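Local coordinates for protein aminoglycoside phosphotransferase (Mycobacterium smegmatis, PDB 6EF6) that phosphorylates (S)-1-amino-2-propanol as a kinase of the aminoacetone utilization microcompartment, at residues R152-L157 with A230-A235; W260-F265 with A287-R292. One frame throughout, in Å; residues are numbered along the deposited sequence.

Interaction 1 of 2, residues R152-L157 with A230-A235; sequences RITASL and ADLRLA. With NA (sodium ion), chain D.
The first torsions of T154 and L232 turn their branches toward each other. In T154 the hydroxyl lies beside the backbone N (chi1 -59°) and the methyl CG2 lies anti to it, so both branches face the loop. L232 has CG anti to its own carbonyl carbon (chi1 -73°), which sets CG toward the helix, with CD1 leading. L232 CD1 comes to 3.6 Å from T154 OG1 and to 3.8 Å from T154 CG2. The two side chains run obliquely across each other. One turn further along the helix, L157 meets the same leucine tip to tip, with L157 CD1 3.9 Å from L232 CD1. No hydrogen bond joins the two segments. T154 OG1 bonds instead to L150 O in its own helix.

The loop is bent at L232, the centre of an inverse gamma turn. D231 and R233, on either side of it in sequence, turn to the metal site. In one of its two modelled conformers, R233 grips the D231 carboxylate side-on. R233 NE is 2.8 Å from D231 OD1, and R233 NH2 is 2.9 Å from D231 OD2. Both oxygens are met on the syn side, 22° out of the carboxylate plane. R310 pairs with OD1 as well. D231 OD2 also binds the sodium ion at 2.2 Å. Three waters and D252 complete that site. H229 to N236 fit the HxDxxxxN pattern of kinase-like phosphotransferases, and D231 probably sits where relatives carry the catalytic aspartate.

L232 thus packs the loop against helix 147-163. It also touches V250 of strand 248-250 and L237 of strand 237-239, where I153 lands too. W285 of helix 278-290 packs on T154.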
loop_
_atom_site.group_PDB
_atom_site.type_symbol
_atom_site.label_atom_id
_atom_site.label_comp_id
_atom_site.label_asym_id
_atom_site.label_seq_id
_atom_site.Cartn_x
_atom_site.Cartn_y
_atom_site.Cartn_z
ATOM N N ARG A 152 -3.269 5.654 14.152
ATOM C CA ARG A 152 -3.755 7.017 14.270
ATOM C C ARG A 152 -3.695 7.733 12.921
ATOM O O ARG A 152 -4.638 8.455 12.549
ATOM C CB ARG A 152 -2.895 7.728 15.304
ATOM C CG ARG A 152 -3.369 9.140 15.583
ATOM C CD ARG A 152 -2.385 9.925 16.437
ATOM N NE ARG A 152 -1.197 10.336 15.684
ATOM C CZ ARG A 152 0.063 10.060 16.020
ATOM N NH1 ARG A 152 0.340 9.323 17.092
ATOM N NH2 ARG A 152 1.056 10.521 15.265
ATOM N N ILE A 153 -2.601 7.572 12.192
ATOM C CA ILE A 153 -2.466 8.218 10.874
ATOM C C ILE A 153 -3.469 7.637 9.873
ATOM O O ILE A 153 -4.101 8.390 9.088
ATOM C CB ILE A 153 -1.010 8.129 10.398
ATOM C CG1 ILE A 153 -0.145 9.006 11.301
ATOM C CG2 ILE A 153 -0.888 8.518 8.871
ATOM C CD1 ILE A 153 1.361 8.828 11.115
ATOM N N THR A 154 -3.714 6.331 9.953
ATOM C CA THR A 154 -4.725 5.723 9.088
ATOM C C THR A 154 -6.097 6.335 9.344
ATOM O O THR A 154 -6.842 6.663 8.400
ATOM C CB THR A 154 -4.754 4.208 9.304
ATOM O OG1 THR A 154 -3.486 3.630 9.015
ATOM C CG2 THR A 154 -5.804 3.580 8.362
ATOM N N ALA A 155 -6.487 6.511 10.618
ATOM C CA ALA A 155 -7.755 7.145 10.942
ATOM C C ALA A 155 -7.838 8.531 10.333
ATOM O O ALA A 155 -8.894 8.948 9.862
ATOM C CB ALA A 155 -7.928 7.203 12.456
ATOM N N SER A 156 -6.755 9.288 10.373
ATOM C CA SER A 156 -6.790 10.616 9.768
ATOM C C SER A 156 -6.981 10.546 8.258
ATOM O O SER A 156 -7.650 11.418 7.690
ATOM C CB SER A 156 -5.492 11.343 10.051
ATOM O OG SER A 156 -5.401 11.602 11.441
ATOM N N LEU A 157 -6.377 9.557 7.589
ATOM C CA LEU A 157 -6.618 9.377 6.155
ATOM C C LEU A 157 -8.057 8.999 5.888
ATOM O O LEU A 157 -8.651 9.474 4.908
ATOM C CB LEU A 157 -5.676 8.305 5.600
ATOM C CG LEU A 157 -4.218 8.744 5.457
ATOM C CD1 LEU A 157 -3.323 7.550 5.171
ATOM C CD2 LEU A 157 -4.046 9.801 4.352
ATOM N N ALA A 230 -4.373 1.941 0.780
ATOM C CA ALA A 230 -4.305 0.533 0.385
ATOM C C ALA A 230 -2.902 -0.039 0.401
ATOM O O ALA A 230 -2.731 -1.174 -0.023
ATOM C CB ALA A 230 -5.020 0.260 -0.931
ATOM N N ASP A 231 -1.905 0.643 0.965
ATOM C CA ASP A 231 -0.568 0.063 1.180
ATOM C C ASP A 231 0.088 0.672 2.411
ATOM O O ASP A 231 1.253 1.095 2.387
ATOM C CB ASP A 231 0.331 0.113 -0.060
ATOM C CG ASP A 231 1.511 -0.851 0.048
ATOM O OD1 ASP A 231 1.499 -1.792 0.867
ATOM O OD2 ASP A 231 2.506 -0.569 -0.672
ATOM N N LEU A 232 -0.651 0.696 3.514
ATOM C CA LEU A 232 -0.208 1.347 4.754
ATOM C C LEU A 232 0.567 0.399 5.658
ATOM O O LEU A 232 0.272 0.203 6.847
ATOM C CB LEU A 232 -1.402 1.958 5.461
ATOM C CG LEU A 232 -1.969 3.222 4.793
ATOM C CD1 LEU A 232 -3.301 3.635 5.442
ATOM C CD2 LEU A 232 -0.973 4.361 4.824
ATOM N N ARG A 233 1.593 -0.149 5.048
ATOM C CA ARG A 233 2.652 -0.877 5.742
ATOM C C ARG A 233 3.529 0.079 6.532
ATOM O O ARG A 233 3.700 1.236 6.150
ATOM C CB ARG A 233 3.576 -1.516 4.715
ATOM C CG ARG A 233 2.937 -2.623 4.008
ATOM C CD ARG A 233 3.892 -3.289 3.043
ATOM N NE ARG A 233 4.035 -2.551 1.791
ATOM C CZ ARG A 233 5.151 -1.959 1.358
ATOM N NH1 ARG A 233 6.267 -1.980 2.074
ATOM N NH2 ARG A 233 5.151 -1.313 0.190
ATOM N N LEU A 234 4.146 -0.409 7.626
ATOM C CA LEU A 234 5.030 0.440 8.405
ATOM C C LEU A 234 6.119 1.080 7.543
ATOM O O LEU A 234 6.499 2.226 7.763
ATOM C CB LEU A 234 5.646 -0.401 9.529
ATOM C CG LEU A 234 4.712 -0.879 10.649
ATOM C CD1 LEU A 234 5.351 -2.079 11.390
ATOM C CD2 LEU A 234 4.401 0.198 11.631
ATOM N N ALA A 235 6.636 0.322 6.562
ATOM C CA ALA A 235 7.715 0.810 5.718
ATOM C C ALA A 235 7.331 2.020 4.883
ATOM O O ALA A 235 8.221 2.717 4.415
ATOM C CB ALA A 235 8.131 -0.310 4.749
HETATM NA NA NA D . 3.087 -0.165 -2.771
HETATM O O HOH W 1 1.499 1.283 -3.279
HETATM O O HOH W 2 4.255 0.669 -4.784
HETATM O O HOH W 3 2.321 -1.777 -3.742
#

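Interaction 2 of 2, residues W260-F265 with A287-R292; sequences WYFYDF and AGYRSR
F262 and Y289 are the two side chains that touch here. Helix 278-290 brings in the second segment, and G288 leads into the tyrosine. Y289 makes the contact. Its CG is anti to the backbone N (chi1 -168°), which sends the ring toward F262. F262 CE1 sits over one face of the tyrosine ring, and F262 CZ lies past its rim by the hydroxyl. F262 CE1 is 3.4 Å above that plane, offset toward the rim, and 3.5 Å from Y289 CZ. F262 CZ comes to 3.3 Å from Y289 OH. The rings meet at a slant, with their planes turned by 52° and their centroids 5.0 Å apart.

Past Y289 the chain turns out to the surface, where R290, S291 and R292 are exposed. S291 OG reaches back along the chain to bond G288 O at 2.7 Å, in the carbonyl plane and on a lone pair. R292 N bonds to Y289 O.

Both rings are buried, and F306 of helix 303-320 also touches F262. The Y289 hydroxyl is hydrogen-bonded to R293 and to H158. H158 NE2 in turn bonds to D264 OD2, so the imidazole links the two segments indirectly. The chemistry is thus divided. Ring-to-ring contact is apolar, while the buried hydroxyl has polar partners outside the segments that probably hold it in place.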
loop_
_atom_site.group_PDB
_atom_site.type_symbol
_atom_site.label_atom_id
_atom_site.label_comp_id
_atom_site.label_asym_id
_atom_site.label_seq_id
_atom_site.Cartn_x
_atom_site.Cartn_y
_atom_site.Cartn_z
ATOM N N TRP A 260 -12.459 -1.369 1.122
ATOM C CA TRP A 260 -12.921 -1.274 2.508
ATOM C C TRP A 260 -11.960 -0.473 3.353
ATOM O O TRP A 260 -10.755 -0.764 3.339
ATOM C CB TRP A 260 -13.182 -2.654 3.098
ATOM C CG TRP A 260 -14.362 -3.368 2.498
ATOM C CD1 TRP A 260 -15.674 -3.184 2.845
ATOM C CD2 TRP A 260 -14.380 -4.309 1.416
ATOM N NE1 TRP A 260 -16.493 -3.950 2.078
ATOM C CE2 TRP A 260 -15.730 -4.666 1.196
ATOM C CE3 TRP A 260 -13.375 -4.946 0.663
ATOM C CZ2 TRP A 260 -16.127 -5.552 0.210
ATOM C CZ3 TRP A 260 -13.794 -5.832 -0.335
ATOM C CH2 TRP A 260 -15.146 -6.156 -0.508
ATOM N N TYR A 261 -12.480 0.471 4.143
ATOM C CA TYR A 261 -11.587 1.245 5.008
ATOM C C TYR A 261 -10.669 0.347 5.836
ATOM O O TYR A 261 -9.462 0.596 5.943
ATOM C CB TYR A 261 -12.374 2.211 5.911
ATOM C CG TYR A 261 -13.011 3.346 5.150
ATOM C CD1 TYR A 261 -12.257 4.255 4.457
ATOM C CD2 TYR A 261 -14.366 3.469 5.076
ATOM C CE1 TYR A 261 -12.867 5.303 3.734
ATOM C CE2 TYR A 261 -14.985 4.487 4.369
ATOM C CZ TYR A 261 -14.202 5.383 3.674
ATOM O OH TYR A 261 -14.843 6.415 2.975
ATOM N N PHE A 262 -11.224 -0.680 6.472
ATOM C CA PHE A 262 -10.418 -1.516 7.357
ATOM C C PHE A 262 -9.525 -2.516 6.647
ATOM O O PHE A 262 -8.675 -3.148 7.295
ATOM C CB PHE A 262 -11.266 -2.013 8.529
ATOM C CG PHE A 262 -11.672 -0.861 9.395
ATOM C CD1 PHE A 262 -10.692 -0.257 10.183
ATOM C CD2 PHE A 262 -12.918 -0.310 9.393
ATOM C CE1 PHE A 262 -10.984 0.855 10.938
ATOM C CE2 PHE A 262 -13.198 0.823 10.131
ATOM C CZ PHE A 262 -12.236 1.384 10.897
ATOM N N TYR A 263 -9.608 -2.623 5.315
ATOM C CA TYR A 263 -8.543 -3.312 4.608
ATOM C C TYR A 263 -7.205 -2.643 4.867
ATOM O O TYR A 263 -6.182 -3.313 4.859
ATOM C CB TYR A 263 -8.892 -3.353 3.110
ATOM C CG TYR A 263 -7.779 -3.882 2.227
ATOM C CD1 TYR A 263 -7.272 -5.177 2.354
ATOM C CD2 TYR A 263 -7.202 -3.080 1.273
ATOM C CE1 TYR A 263 -6.240 -5.632 1.577
ATOM C CE2 TYR A 263 -6.155 -3.541 0.452
ATOM C CZ TYR A 263 -5.691 -4.814 0.631
ATOM O OH TYR A 263 -4.666 -5.265 -0.163
ATOM N N ASP A 264 -7.175 -1.328 5.127
ATOM C CA ASP A 264 -5.903 -0.693 5.465
ATOM C C ASP A 264 -5.231 -1.343 6.682
ATOM O O ASP A 264 -3.974 -1.396 6.749
ATOM C CB ASP A 264 -6.099 0.805 5.709
ATOM C CG ASP A 264 -6.200 1.626 4.458
ATOM O OD1 ASP A 264 -5.626 1.279 3.408
ATOM O OD2 ASP A 264 -6.851 2.704 4.555
ATOM N N PHE A 265 -6.014 -1.897 7.631
ATOM C CA PHE A 265 -5.374 -2.621 8.731
ATOM C C PHE A 265 -4.674 -3.898 8.250
ATOM O O PHE A 265 -3.563 -4.247 8.697
ATOM C CB PHE A 265 -6.329 -2.991 9.894
ATOM C CG PHE A 265 -5.632 -3.817 10.916
ATOM C CD1 PHE A 265 -4.611 -3.257 11.676
ATOM C CD2 PHE A 265 -5.980 -5.153 11.101
ATOM C CE1 PHE A 265 -3.886 -4.023 12.565
ATOM C CE2 PHE A 265 -5.275 -5.933 12.023
ATOM C CZ PHE A 265 -4.249 -5.362 12.776
ATOM N N ALA A 287 -6.035 1.292 19.306
ATOM C CA ALA A 287 -5.966 2.400 20.256
ATOM C C ALA A 287 -5.576 3.698 19.563
ATOM O O ALA A 287 -6.143 4.766 19.830
ATOM C CB ALA A 287 -4.955 2.082 21.365
ATOM N N GLY A 288 -4.635 3.617 18.615
ATOM C CA GLY A 288 -4.243 4.811 17.865
ATOM C C GLY A 288 -5.351 5.302 16.948
ATOM O O GLY A 288 -5.678 6.496 16.913
ATOM N N TYR A 289 -5.994 4.372 16.247
ATOM C CA TYR A 289 -7.097 4.713 15.349
ATOM C C TYR A 289 -8.207 5.423 16.093
ATOM O O TYR A 289 -8.651 6.531 15.702
ATOM C CB TYR A 289 -7.614 3.437 14.685
ATOM C CG TYR A 289 -8.544 3.713 13.530
ATOM C CD1 TYR A 289 -9.837 4.080 13.728
ATOM C CD2 TYR A 289 -8.107 3.586 12.232
ATOM C CE1 TYR A 289 -10.717 4.326 12.665
ATOM C CE2 TYR A 289 -8.956 3.861 11.166
ATOM C CZ TYR A 289 -10.234 4.229 11.409
ATOM O OH TYR A 289 -11.143 4.502 10.372
ATOM N N ARG A 290 -8.641 4.831 17.229
ATOM C CA ARG A 290 -9.767 5.379 17.962
ATOM C C ARG A 290 -9.467 6.731 18.575
ATOM O O ARG A 290 -10.401 7.459 18.914
ATOM C CB ARG A 290 -10.208 4.378 19.051
ATOM C CG ARG A 290 -10.926 3.166 18.505
ATOM C CD ARG A 290 -11.356 2.189 19.620
ATOM N NE ARG A 290 -12.204 1.123 19.055
ATOM C CZ ARG A 290 -12.299 -0.115 19.513
ATOM N NH1 ARG A 290 -11.559 -0.540 20.521
ATOM N NH2 ARG A 290 -13.147 -0.954 18.925
ATOM N N SER A 291 -8.202 7.121 18.707
ATOM C CA SER A 291 -7.845 8.450 19.183
ATOM C C SER A 291 -8.279 9.539 18.201
ATOM O O SER A 291 -8.397 10.703 18.612
ATOM C CB SER A 291 -6.351 8.548 19.505
ATOM O OG SER A 291 -5.547 8.788 18.359
ATOM N N ARG A 292 -8.497 9.188 16.939
ATOM C CA ARG A 292 -8.888 10.140 15.897
ATOM C C ARG A 292 -10.237 9.866 15.264
ATOM O O ARG A 292 -10.896 10.833 14.846
ATOM C CB ARG A 292 -7.830 10.150 14.771
ATOM C CG ARG A 292 -6.529 10.753 15.167
ATOM C CD ARG A 292 -6.612 12.262 15.325
ATOM N NE ARG A 292 -5.462 12.774 16.070
ATOM C CZ ARG A 292 -4.295 13.118 15.532
ATOM N NH1 ARG A 292 -4.085 13.019 14.226
ATOM N NH2 ARG A 292 -3.326 13.565 16.317
#

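How the interactions relate
The centres of the two interactions lie about 8 Å apart. Interaction 1 closes before interaction 2 opens along the chain, so they are in series. Helix 147-163 is their common element. It holds 152-157 directly, and its A155 packs against Y289 of interaction 2. Both contacts belong to the mainly helical lobe of this kinase-like fold. Interaction 1 adjoins the sodium site, whereas interaction 2 lies farther from the chain centre, among helices. Interaction 1 packs the metal-binding loop on helix 147-163, and a probable hydrogen bond between A230 N and D264 OD1, at 3.0 Å, connects that loop to 260-265.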